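Local coordinates for truncated hemoglobin 4 (Chlamydomonas reinhardtii, PDB 6BME), which binds heme through its 2-on-2 globin domain, with the iron hexacoordinate, and probably binds oxygen, at residues K63-G68 / R115-P120; V17-K22 / K95-G100; K23-P28 / P32-V37; Y52-T57 / G88-S93. All coordinates share one frame; numbering follows the deposited sequence.

Interaction 1. Residues K63-G68 / R115-P120; sequences KDIVMG and RPLFDP. With HEM (protoporphyrin IX containing Fe), chain C.
Ile-65 and Val-66 meet Leu-117 and Phe-118 in a wholly apolar contact beside the heme, where helix 62-75, the helix that carries the axial iron ligand His-69, packs against the short 3-10 turn and loop that follow helix 101-114. The two backbones come closest at Val-66 and Leu-117, whose CA atoms are 6.5 Å apart, and the two helical neighbours divide the work. Val-66 offers a single methyl: CG2, beside its own backbone N, sits 3.9 Å from Leu-117 CB, with both leucine methyls close by. In Ile-65 the CG2 branch, anti to the backbone N, extends to Phe-118 CE1 at 3.6 Å. In both pairs the side chains cross at about a right angle.

The outer end of the Phe-118 ring is held between Ile-65 CG2, obliquely on one side of its plane, and the heme methine carbon CHC on the other, CHC lying 3.5 Å from Phe-118 CZ. The ring of Phe-118 also meets the imidazole of His-69 edge-to-face, and that imidazole is further held by a hydrogen bond between its ND1 and the carbonyl of Ile-65. With an alanine here, Ile-65 CG2 and the heme rim would probably lose the ring they share, and the His-69 imidazole would probably have more room to turn.

Helix 80-96 closes in behind: Phe-118 rests on Leu-80 and meets the ring of Phe-83, and Arg-115 forms a salt bridge with Asp-84.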
# COMPACT_ATOMS: atom_id res chain seq x y z
N LYS A 63 -5.44 -2.76 -13.25
CA LYS A 63 -5.39 -4.16 -13.65
C LYS A 63 -4.16 -4.87 -13.08
O LYS A 63 -4.24 -6.05 -12.72
CB LYS A 63 -5.45 -4.26 -15.18
CG LYS A 63 -4.33 -3.54 -15.92
CD LYS A 63 -4.69 -3.34 -17.40
CE LYS A 63 -3.56 -2.68 -18.16
NZ LYS A 63 -3.81 -2.67 -19.63
N ASP A 64 -3.04 -4.16 -12.96
CA ASP A 64 -1.85 -4.76 -12.35
C ASP A 64 -2.07 -4.99 -10.86
O ASP A 64 -1.61 -6.00 -10.31
CB ASP A 64 -0.63 -3.87 -12.60
CG ASP A 64 -0.44 -3.56 -14.07
OD1 ASP A 64 -0.11 -4.48 -14.84
OD2 ASP A 64 -0.63 -2.39 -14.45
N ILE A 65 -2.77 -4.07 -10.19
CA ILE A 65 -3.09 -4.29 -8.78
C ILE A 65 -3.94 -5.54 -8.61
O ILE A 65 -3.70 -6.35 -7.70
CB ILE A 65 -3.79 -3.05 -8.19
CG1 ILE A 65 -2.84 -1.85 -8.21
CG2 ILE A 65 -4.27 -3.36 -6.77
CD1 ILE A 65 -3.51 -0.53 -7.98
N VAL A 66 -4.93 -5.73 -9.49
CA VAL A 66 -5.77 -6.92 -9.38
C VAL A 66 -4.95 -8.18 -9.63
O VAL A 66 -5.00 -9.14 -8.85
CB VAL A 66 -6.97 -6.85 -10.34
CG1 VAL A 66 -7.80 -8.10 -10.18
CG2 VAL A 66 -7.81 -5.62 -10.05
N MET A 67 -4.16 -8.19 -10.71
CA MET A 67 -3.39 -9.40 -11.02
C MET A 67 -2.38 -9.73 -9.92
O MET A 67 -2.08 -10.90 -9.70
CB MET A 67 -2.68 -9.24 -12.37
CG MET A 67 -3.62 -9.28 -13.57
SD MET A 67 -2.84 -9.16 -15.19
CE MET A 67 -2.08 -7.56 -15.06
N GLY A 68 -1.86 -8.71 -9.24
CA GLY A 68 -0.92 -8.96 -8.15
C GLY A 68 -1.54 -9.45 -6.86
O GLY A 68 -0.85 -10.07 -6.04
N ARG A 115 -9.69 1.22 -3.90
CA ARG A 115 -10.39 0.38 -2.92
C ARG A 115 -11.38 -0.60 -3.55
O ARG A 115 -11.38 -1.77 -3.14
CB ARG A 115 -11.09 1.28 -1.89
CG ARG A 115 -11.78 0.52 -0.74
CD ARG A 115 -12.25 1.51 0.34
NE ARG A 115 -12.82 0.84 1.51
CZ ARG A 115 -14.07 0.37 1.59
NH1 ARG A 115 -14.90 0.51 0.56
NH2 ARG A 115 -14.49 -0.22 2.70
N PRO A 116 -12.21 -0.23 -4.53
CA PRO A 116 -13.16 -1.20 -5.10
C PRO A 116 -12.53 -2.46 -5.68
O PRO A 116 -13.22 -3.47 -5.81
CB PRO A 116 -13.88 -0.39 -6.18
CG PRO A 116 -13.83 0.99 -5.68
CD PRO A 116 -12.47 1.12 -5.06
N LEU A 117 -11.23 -2.44 -6.02
CA LEU A 117 -10.59 -3.64 -6.53
C LEU A 117 -10.30 -4.66 -5.44
O LEU A 117 -9.86 -5.78 -5.75
CB LEU A 117 -9.28 -3.29 -7.24
CG LEU A 117 -9.33 -2.10 -8.21
CD1 LEU A 117 -7.93 -1.69 -8.63
CD2 LEU A 117 -10.21 -2.40 -9.42
N PHE A 118 -10.51 -4.30 -4.18
CA PHE A 118 -10.32 -5.22 -3.07
C PHE A 118 -11.64 -5.67 -2.48
O PHE A 118 -11.66 -6.26 -1.39
CB PHE A 118 -9.42 -4.57 -2.01
CG PHE A 118 -8.00 -4.46 -2.47
CD1 PHE A 118 -7.60 -3.41 -3.28
CD2 PHE A 118 -7.07 -5.46 -2.15
CE1 PHE A 118 -6.28 -3.31 -3.74
CE2 PHE A 118 -5.76 -5.38 -2.60
CZ PHE A 118 -5.36 -4.30 -3.40
N ASP A 119 -12.74 -5.45 -3.20
CA ASP A 119 -14.05 -5.95 -2.80
C ASP A 119 -14.17 -7.41 -3.20
O ASP A 119 -14.26 -7.72 -4.40
CB ASP A 119 -15.15 -5.10 -3.43
CG ASP A 119 -16.55 -5.51 -3.01
OD1 ASP A 119 -16.73 -6.60 -2.41
OD2 ASP A 119 -17.48 -4.74 -3.30
N PRO A 120 -14.23 -8.34 -2.24
CA PRO A 120 -14.29 -9.77 -2.59
C PRO A 120 -15.52 -10.14 -3.41
O PRO A 120 -15.48 -11.14 -4.12
CB PRO A 120 -14.30 -10.47 -1.23
CG PRO A 120 -13.73 -9.43 -0.26
CD PRO A 120 -14.23 -8.13 -0.78
CHA HEM C . 2.20 -7.36 -3.70
CHB HEM C . 0.97 -2.71 -4.15
CHC HEM C . -2.79 -3.56 -1.21
CHD HEM C . -0.47 -7.49 0.37
C1A HEM C . 2.22 -6.06 -4.14
C2A HEM C . 3.13 -5.44 -5.10
C3A HEM C . 2.77 -4.14 -5.19
C4A HEM C . 1.64 -3.90 -4.32
CMA HEM C . 3.39 -3.04 -6.07
CAA HEM C . 4.29 -6.13 -5.88
CBA HEM C . 5.35 -6.70 -4.93
CGA HEM C . 6.59 -7.18 -5.67
O1A HEM C . 6.48 -8.12 -6.52
O2A HEM C . 7.69 -6.63 -5.37
C1B HEM C . -0.24 -2.57 -3.49
C2B HEM C . -1.19 -1.49 -3.64
C3B HEM C . -2.23 -1.75 -2.83
C4B HEM C . -1.95 -2.97 -2.13
CMB HEM C . -1.04 -0.28 -4.60
CAB HEM C . -3.51 -0.92 -2.58
CBB HEM C . -3.62 0.39 -2.80
C1C HEM C . -2.44 -4.65 -0.45
C2C HEM C . -3.13 -5.11 0.71
C3C HEM C . -2.50 -6.18 1.18
C4C HEM C . -1.38 -6.45 0.30
CMC HEM C . -4.38 -4.43 1.31
CAC HEM C . -2.92 -6.97 2.44
CBC HEM C . -2.00 -7.50 3.25
C1D HEM C . 0.40 -7.84 -0.64
C2D HEM C . 1.18 -9.06 -0.73
C3D HEM C . 1.91 -9.02 -1.84
C4D HEM C . 1.63 -7.77 -2.51
CMD HEM C . 1.15 -10.19 0.32
CAD HEM C . 2.93 -10.07 -2.36
CBD HEM C . 2.20 -11.22 -3.04
CGD HEM C . 3.24 -12.23 -3.47
O1D HEM C . 4.33 -11.81 -3.93
O2D HEM C . 2.97 -13.45 -3.36
NA HEM C . 1.35 -5.09 -3.69
NB HEM C . -0.74 -3.47 -2.56
NC HEM C . -1.38 -5.49 -0.68
ND HEM C . 0.70 -7.07 -1.76
FE HEM C . -0.01 -5.27 -2.15

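Interaction 2. Residues V17-K22 / K95-G100; sequences VDVFYK and KEMGVG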
# COMPACT_ATOMS: atom_id res chain seq x y z
N VAL A 17 9.14 4.29 4.12
CA VAL A 17 8.92 2.89 3.78
C VAL A 17 9.10 2.00 5.01
O VAL A 17 8.29 1.10 5.27
CB VAL A 17 9.84 2.46 2.62
CG1 VAL A 17 9.88 0.93 2.47
CG2 VAL A 17 9.39 3.11 1.31
N ASP A 18 10.15 2.26 5.80
CA ASP A 18 10.40 1.44 6.99
C ASP A 18 9.28 1.58 8.01
O ASP A 18 8.80 0.58 8.57
CB ASP A 18 11.75 1.80 7.61
CG ASP A 18 12.91 1.02 6.99
OD1 ASP A 18 12.65 0.18 6.09
OD2 ASP A 18 14.07 1.25 7.39
N VAL A 19 8.84 2.82 8.26
CA VAL A 19 7.70 3.04 9.17
C VAL A 19 6.50 2.23 8.70
O VAL A 19 5.87 1.50 9.48
CB VAL A 19 7.37 4.54 9.25
CG1 VAL A 19 5.98 4.75 9.93
CG2 VAL A 19 8.47 5.31 9.96
N PHE A 20 6.18 2.34 7.41
CA PHE A 20 5.00 1.71 6.83
C PHE A 20 5.12 0.20 6.88
O PHE A 20 4.19 -0.49 7.29
CB PHE A 20 4.82 2.24 5.41
CG PHE A 20 3.65 1.69 4.67
CD1 PHE A 20 2.41 1.52 5.29
CD2 PHE A 20 3.76 1.39 3.32
CE1 PHE A 20 1.33 1.01 4.57
CE2 PHE A 20 2.68 0.90 2.60
CZ PHE A 20 1.47 0.70 3.22
N TYR A 21 6.29 -0.32 6.50
CA TYR A 21 6.55 -1.75 6.55
C TYR A 21 6.37 -2.30 7.96
O TYR A 21 5.69 -3.32 8.16
CB TYR A 21 7.97 -2.03 6.04
CG TYR A 21 8.46 -3.42 6.31
CD1 TYR A 21 8.09 -4.47 5.48
CD2 TYR A 21 9.28 -3.70 7.38
CE1 TYR A 21 8.54 -5.76 5.71
CE2 TYR A 21 9.73 -4.98 7.63
CZ TYR A 21 9.36 -6.01 6.79
OH TYR A 21 9.80 -7.29 7.02
N LYS A 22 6.95 -1.63 8.95
CA LYS A 22 6.89 -2.14 10.32
C LYS A 22 5.47 -2.13 10.85
O LYS A 22 5.06 -3.06 11.56
CB LYS A 22 7.83 -1.34 11.22
CG LYS A 22 9.31 -1.58 10.91
CD LYS A 22 10.20 -0.73 11.79
CE LYS A 22 11.67 -0.85 11.38
NZ LYS A 22 12.27 0.46 11.01
N LYS A 95 1.88 10.94 8.14
CA LYS A 95 1.74 11.93 9.21
C LYS A 95 2.91 11.86 10.18
O LYS A 95 3.43 12.90 10.61
CB LYS A 95 0.41 11.73 9.95
CG LYS A 95 -0.81 11.84 9.07
CD LYS A 95 -2.07 11.46 9.85
CE LYS A 95 -3.29 11.39 8.94
NZ LYS A 95 -4.47 10.87 9.70
N GLU A 96 3.31 10.65 10.56
CA GLU A 96 4.43 10.49 11.49
C GLU A 96 5.73 11.05 10.93
O GLU A 96 6.59 11.49 11.69
CB GLU A 96 4.59 9.03 11.86
CG GLU A 96 3.44 8.54 12.73
CD GLU A 96 3.48 7.06 12.98
OE1 GLU A 96 4.57 6.46 12.82
OE2 GLU A 96 2.42 6.51 13.34
N MET A 97 5.87 11.04 9.61
CA MET A 97 7.05 11.60 8.95
C MET A 97 6.92 13.10 8.70
O MET A 97 7.79 13.68 8.04
CB MET A 97 7.30 10.85 7.65
CG MET A 97 7.67 9.38 7.85
SD MET A 97 9.24 9.17 8.69
CE MET A 97 10.31 10.14 7.64
N GLY A 98 5.87 13.73 9.21
CA GLY A 98 5.68 15.15 9.00
C GLY A 98 5.24 15.54 7.60
O GLY A 98 5.50 16.67 7.19
N VAL A 99 4.60 14.65 6.87
CA VAL A 99 4.07 14.99 5.55
C VAL A 99 2.81 15.83 5.72
O VAL A 99 1.97 15.55 6.59
CB VAL A 99 3.80 13.72 4.73
CG1 VAL A 99 3.14 14.06 3.41
CG2 VAL A 99 5.10 12.96 4.49
N GLY A 100 2.66 16.86 4.89
CA GLY A 100 1.58 17.81 5.06
C GLY A 100 0.25 17.33 4.50
O GLY A 100 0.16 16.32 3.81
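Val-19 of helix 10-25 packs against Glu-96, at the end of helix 80-96, and Met-97 just after it. Its CB points toward the other segment and forks there, each methyl finding a different neighbour. CG1, anti to the backbone N (chi1 167°), lies 3.6 Å from Glu-96 OE1, a van der Waals approach of a methyl to a carboxylate oxygen; the charge of that group is met by Lys-23, whose NZ forms a salt bridge with Glu-96 OE2. CG2, on the backbone N side, lies 4.1 Å from Met-97 SD. Glu-96 arrives with its chain extended, whereas Met-97 bends at both its second and third torsions, which turns the sulfur back alongside the valine, the two side chains running past each other in opposite directions.

Just beyond these residues the helix is terminated by a Schellman motif. Gly-98, at a phi of 74°, is its C-prime residue: Gly-98 N bonds Lys-95 O at 2.9 Å and Val-99 N turns back to Leu-94 O. Gly-100 then takes the N-cap position of helix 101-114.

This is a small surface contact, away from the heme. Around it, Met-97 also rests on Ala-15 and Thr-16 one turn back along helix 10-25, and Val-19 touches Ser-93 of helix 80-96. Val-17 rests on Gln-46 and Asn-47 of helix 39-53, while Phe-20 lies between that helix and helix 80-96, touching Gln-46 as well as Val-86 and Ser-93.

Interaction 3. Residues K23-P28 / P32-V37; sequences KLMNDP and PFFRGV. With HEM (protoporphyrin IX containing Fe), chain C.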
# COMPACT_ATOMS: atom_id res chain seq x y z
N LYS A 23 4.68 -1.11 10.49
CA LYS A 23 3.26 -1.10 10.86
C LYS A 23 2.55 -2.34 10.34
O LYS A 23 1.77 -2.96 11.07
CB LYS A 23 2.58 0.17 10.34
CG LYS A 23 2.83 1.43 11.14
CD LYS A 23 2.20 2.64 10.45
CE LYS A 23 2.52 3.93 11.18
NZ LYS A 23 1.92 3.96 12.55
N LEU A 24 2.78 -2.71 9.08
CA LEU A 24 2.10 -3.88 8.53
C LEU A 24 2.56 -5.16 9.23
O LEU A 24 1.73 -6.01 9.58
CB LEU A 24 2.34 -3.98 7.02
CG LEU A 24 1.99 -2.78 6.15
CD1 LEU A 24 2.13 -3.16 4.68
CD2 LEU A 24 0.59 -2.27 6.45
N MET A 25 3.87 -5.32 9.42
CA MET A 25 4.35 -6.55 10.04
C MET A 25 3.95 -6.65 11.50
O MET A 25 3.83 -7.76 12.03
CB MET A 25 5.87 -6.66 9.87
CG MET A 25 6.34 -6.58 8.41
SD MET A 25 5.46 -7.74 7.32
CE MET A 25 6.07 -9.30 7.97
N ASN A 26 3.70 -5.53 12.17
CA ASN A 26 3.34 -5.56 13.57
C ASN A 26 1.83 -5.58 13.79
O ASN A 26 1.39 -5.56 14.94
CB ASN A 26 3.97 -4.37 14.30
CG ASN A 26 5.49 -4.49 14.36
OD1 ASN A 26 6.03 -5.58 14.57
ND2 ASN A 26 6.19 -3.37 14.16
N ASP A 27 1.04 -5.62 12.72
CA ASP A 27 -0.40 -5.68 12.83
C ASP A 27 -0.82 -7.14 12.72
O ASP A 27 -0.68 -7.74 11.64
CB ASP A 27 -1.06 -4.84 11.72
CG ASP A 27 -2.58 -4.75 11.86
OD1 ASP A 27 -3.23 -5.74 12.25
OD2 ASP A 27 -3.14 -3.67 11.57
N PRO A 28 -1.32 -7.76 13.79
CA PRO A 28 -1.68 -9.19 13.72
C PRO A 28 -2.75 -9.50 12.69
O PRO A 28 -2.85 -10.66 12.26
CB PRO A 28 -2.18 -9.49 15.14
CG PRO A 28 -2.60 -8.15 15.69
CD PRO A 28 -1.63 -7.17 15.11
N PRO A 32 -0.10 -12.05 8.66
CA PRO A 32 -0.17 -13.38 8.04
C PRO A 32 -0.17 -13.35 6.52
O PRO A 32 0.31 -14.32 5.92
CB PRO A 32 -1.49 -13.96 8.60
CG PRO A 32 -1.60 -13.32 9.94
CD PRO A 32 -1.18 -11.88 9.66
N PHE A 33 -0.65 -12.28 5.88
CA PHE A 33 -0.57 -12.21 4.42
C PHE A 33 0.86 -12.08 3.92
O PHE A 33 1.12 -12.34 2.74
CB PHE A 33 -1.39 -11.03 3.88
CG PHE A 33 -2.87 -11.21 4.05
CD1 PHE A 33 -3.57 -12.08 3.21
CD2 PHE A 33 -3.56 -10.54 5.05
CE1 PHE A 33 -4.94 -12.27 3.36
CE2 PHE A 33 -4.93 -10.73 5.22
CZ PHE A 33 -5.62 -11.60 4.37
N PHE A 34 1.80 -11.70 4.77
CA PHE A 34 3.19 -11.54 4.36
C PHE A 34 4.06 -12.75 4.70
O PHE A 34 5.25 -12.76 4.35
CB PHE A 34 3.75 -10.26 4.97
CG PHE A 34 3.00 -9.02 4.54
CD1 PHE A 34 3.17 -8.51 3.27
CD2 PHE A 34 2.09 -8.42 5.38
CE1 PHE A 34 2.46 -7.40 2.85
CE2 PHE A 34 1.38 -7.31 4.98
CZ PHE A 34 1.57 -6.79 3.71
N ARG A 35 3.51 -13.76 5.36
CA ARG A 35 4.26 -14.97 5.67
C ARG A 35 4.76 -15.64 4.39
O ARG A 35 4.00 -15.88 3.45
CB ARG A 35 3.38 -15.94 6.46
CG ARG A 35 3.15 -15.46 7.88
CD ARG A 35 2.18 -16.32 8.65
NE ARG A 35 1.87 -15.68 9.93
CZ ARG A 35 1.11 -16.22 10.87
NH1 ARG A 35 0.58 -17.42 10.68
NH2 ARG A 35 0.90 -15.56 12.00
N GLY A 36 6.06 -15.94 4.35
CA GLY A 36 6.64 -16.56 3.19
C GLY A 36 7.03 -15.62 2.07
O GLY A 36 7.63 -16.07 1.09
N VAL A 37 6.72 -14.33 2.18
CA VAL A 37 7.14 -13.35 1.17
C VAL A 37 8.53 -12.84 1.53
O VAL A 37 8.73 -12.25 2.59
CB VAL A 37 6.15 -12.19 1.06
CG1 VAL A 37 6.52 -11.34 -0.16
CG2 VAL A 37 4.72 -12.71 0.93
CHA HEM C . 2.20 -7.36 -3.70
CHB HEM C . 0.97 -2.71 -4.15
CHC HEM C . -2.79 -3.56 -1.21
CHD HEM C . -0.47 -7.49 0.37
C1A HEM C . 2.22 -6.06 -4.14
C2A HEM C . 3.13 -5.44 -5.10
C3A HEM C . 2.77 -4.14 -5.19
C4A HEM C . 1.64 -3.90 -4.32
CMA HEM C . 3.39 -3.04 -6.07
CAA HEM C . 4.29 -6.13 -5.88
CBA HEM C . 5.35 -6.70 -4.93
CGA HEM C . 6.59 -7.18 -5.67
O1A HEM C . 6.48 -8.12 -6.52
O2A HEM C . 7.69 -6.63 -5.37
C1B HEM C . -0.24 -2.57 -3.49
C2B HEM C . -1.19 -1.49 -3.64
C3B HEM C . -2.23 -1.75 -2.83
C4B HEM C . -1.95 -2.97 -2.13
CMB HEM C . -1.04 -0.28 -4.60
CAB HEM C . -3.51 -0.92 -2.58
CBB HEM C . -3.62 0.39 -2.80
C1C HEM C . -2.44 -4.65 -0.45
C2C HEM C . -3.13 -5.11 0.71
C3C HEM C . -2.50 -6.18 1.18
C4C HEM C . -1.38 -6.45 0.30
CMC HEM C . -4.38 -4.43 1.31
CAC HEM C . -2.92 -6.97 2.44
CBC HEM C . -2.00 -7.50 3.25
C1D HEM C . 0.40 -7.84 -0.64
C2D HEM C . 1.18 -9.06 -0.73
C3D HEM C . 1.91 -9.02 -1.84
C4D HEM C . 1.63 -7.77 -2.51
CMD HEM C . 1.15 -10.19 0.32
CAD HEM C . 2.93 -10.07 -2.36
CBD HEM C . 2.20 -11.22 -3.04
CGD HEM C . 3.24 -12.23 -3.47
O1D HEM C . 4.33 -11.81 -3.93
O2D HEM C . 2.97 -13.45 -3.36
NA HEM C . 1.35 -5.09 -3.69
NB HEM C . -0.74 -3.47 -2.56
NC HEM C . -1.38 -5.49 -0.68
ND HEM C . 0.70 -7.07 -1.76
FE HEM C . -0.01 -5.27 -2.15
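The chain doubles back as helix 10-25 ends, bringing the CA atoms of Met-25 and Phe-34 to 7.6 Å, and a type II turn from Phe-34 to Val-37, with Gly-36 at a phi of 83°, then leads on toward helix 39-53. Phe-34 carries the contact. Met-25, bent at chi2 and chi3, brings its sulfur obliquely onto the ring in a Met-aromatic contact, SD lying 4.5 Å from the Phe-34 centroid. On the same side of the ring plane Leu-24 CD1 reaches Phe-34 CZ at 3.8 Å. On the opposite side lies the heme, whose vinyl carbon CBC is 3.7 Å from Phe-34 CZ; the vinyl also touches Phe-33 CB, at 3.6 Å. An alanine in place of Phe-34 would probably open a gap between helix and porphyrin, costing the Met-25 sulfur its aromatic partner and the vinyl one of its two phenylalanine neighbours. Further out, Pro-28 O lies 3.3 Å from Pro-32 CD.

No hydrogen bond crosses the two segments: their side chains meet through apolar and sulfur-aromatic contacts, consistent with a hydrophobic wall of the heme pocket, next to the side chain of the iron ligand Lys-45.

Interaction 4. Residues Y52-T57 / G88-S93; sequences YAFGAT and GHFVDS
Phe-90 reaches out of helix 80-96 toward Ala-53, its CG anti to the backbone N (chi1 -178°), and brings CE2 and CZ of its ring to the end of helix 39-53. The methyl of Ala-53 points back at it and settles obliquely against these two atoms, CB being 3.6 Å from Phe-90 CE2 and almost as near to CZ. Phe-54 sets off beside the contact, but its ring turns inward, and Phe-54 CE2 comes to 4.3 Å from Phe-90 CZ. The rings meet obliquely.

This is a buried contact of the 2-on-2 globin fold, its centre about 6 Å from that of the chain, and it lies where helix 39-53 stops. A Schellman motif ends that helix, with Gly-55 as its positive-phi C-prime residue: Gly-55 N bonds Tyr-52 O at 3.0 Å and Ala-56 N returns to Ala-51 O. The ring of Phe-90 has further aromatic company, Phe-20 of helix 10-25 meeting it edge-to-face and Phe-49 lying at a steep angle to it, while Leu-111 of helix 101-114 also touches it.

On the helix 80-96 side, the buried hydroxyl of Ser-93 is satisfied within its own helix. Ser-93 OG donates to His-89 O at 2.7 Å, tilted 32° from the carbonyl plane, and Ser-93 N reaches the same oxygen from the opposite face, so two donors grip it.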
# COMPACT_ATOMS: atom_id res chain seq x y z
N TYR A 52 3.12 4.85 -6.16
CA TYR A 52 1.79 4.86 -6.77
C TYR A 52 0.87 5.87 -6.10
O TYR A 52 0.15 6.62 -6.77
CB TYR A 52 1.17 3.45 -6.71
CG TYR A 52 -0.16 3.36 -7.40
CD1 TYR A 52 -0.24 3.29 -8.79
CD2 TYR A 52 -1.35 3.34 -6.68
CE1 TYR A 52 -1.47 3.21 -9.44
CE2 TYR A 52 -2.58 3.26 -7.32
CZ TYR A 52 -2.63 3.19 -8.69
OH TYR A 52 -3.84 3.11 -9.32
N ALA A 53 0.88 5.91 -4.77
CA ALA A 53 0.03 6.86 -4.05
C ALA A 53 0.29 8.30 -4.50
O ALA A 53 -0.61 9.15 -4.45
CB ALA A 53 0.23 6.72 -2.54
N PHE A 54 1.50 8.60 -4.97
CA PHE A 54 1.85 9.95 -5.38
C PHE A 54 2.07 10.08 -6.88
O PHE A 54 2.75 11.01 -7.32
CB PHE A 54 3.07 10.43 -4.60
CG PHE A 54 2.77 10.67 -3.17
CD1 PHE A 54 1.98 11.74 -2.79
CD2 PHE A 54 3.20 9.78 -2.19
CE1 PHE A 54 1.66 11.95 -1.48
CE2 PHE A 54 2.89 9.99 -0.86
CZ PHE A 54 2.12 11.08 -0.51
N GLY A 55 1.48 9.17 -7.66
CA GLY A 55 1.54 9.27 -9.11
C GLY A 55 2.93 9.23 -9.70
O GLY A 55 3.16 9.79 -10.77
N ALA A 56 3.87 8.55 -9.04
CA ALA A 56 5.24 8.45 -9.52
C ALA A 56 5.53 7.15 -10.25
O ALA A 56 6.66 6.94 -10.70
CB ALA A 56 6.23 8.63 -8.36
N THR A 57 4.55 6.26 -10.40
CA THR A 57 4.74 5.07 -11.21
C THR A 57 4.33 5.36 -12.65
O THR A 57 3.55 6.28 -12.93
CB THR A 57 3.92 3.89 -10.67
OG1 THR A 57 2.53 4.22 -10.71
CG2 THR A 57 4.30 3.56 -9.24
N GLY A 88 -4.92 2.90 6.12
CA GLY A 88 -4.76 3.71 7.33
C GLY A 88 -3.33 3.74 7.83
O GLY A 88 -2.82 4.80 8.21
N HIS A 89 -2.66 2.58 7.85
CA HIS A 89 -1.26 2.58 8.25
C HIS A 89 -0.42 3.44 7.32
O HIS A 89 0.53 4.10 7.76
CB HIS A 89 -0.69 1.16 8.27
CG HIS A 89 -1.20 0.33 9.41
ND1 HIS A 89 -1.26 0.79 10.71
CD2 HIS A 89 -1.66 -0.95 9.44
CE1 HIS A 89 -1.74 -0.17 11.48
NE2 HIS A 89 -1.99 -1.23 10.74
N PHE A 90 -0.77 3.47 6.03
CA PHE A 90 0.00 4.28 5.09
C PHE A 90 -0.11 5.77 5.42
O PHE A 90 0.90 6.47 5.51
CB PHE A 90 -0.44 4.01 3.66
CG PHE A 90 0.35 4.77 2.65
CD1 PHE A 90 1.67 4.43 2.37
CD2 PHE A 90 -0.21 5.84 1.99
CE1 PHE A 90 2.41 5.14 1.44
CE2 PHE A 90 0.52 6.56 1.05
CZ PHE A 90 1.82 6.21 0.78
N VAL A 91 -1.34 6.27 5.60
CA VAL A 91 -1.47 7.70 5.88
C VAL A 91 -0.91 8.02 7.26
O VAL A 91 -0.31 9.08 7.45
CB VAL A 91 -2.92 8.18 5.71
CG1 VAL A 91 -3.40 7.90 4.31
CG2 VAL A 91 -3.83 7.51 6.73
N ASP A 92 -1.05 7.11 8.23
CA ASP A 92 -0.41 7.32 9.52
C ASP A 92 1.10 7.44 9.36
O ASP A 92 1.74 8.26 10.02
CB ASP A 92 -0.75 6.18 10.48
CG ASP A 92 -2.23 6.14 10.85
OD1 ASP A 92 -2.98 7.06 10.45
OD2 ASP A 92 -2.62 5.19 11.55
N SER A 93 1.70 6.61 8.49
CA SER A 93 3.14 6.72 8.24
C SER A 93 3.49 8.10 7.71
O SER A 93 4.45 8.72 8.17
CB SER A 93 3.60 5.64 7.26
OG SER A 93 3.24 4.36 7.74

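From the N terminus, helix 10-25 opens interaction 2 at 17-22, which closes at 95-100 and ties that helix to the end of helix 80-96. Interaction 3 follows at once, its short loop from 23 to 37 nested inside. Interaction 4, joining the end of helix 39-53 to helix 80-96, is nested there too, in series with interaction 3. Interaction 1 opens at 63-68, inside the span of interaction 4, and closes only at 115-120, crossing interactions 4 and 2 and tying helix 62-75 to the loop after helix 101-114. Phe-20 packs on Ser-93 between interactions 2 and 4, Asp-27 meets His-89 between 3 and 4, and Ile-65 touches Tyr-52 between 1 and 4. Interactions 1 and 3 both touch the heme.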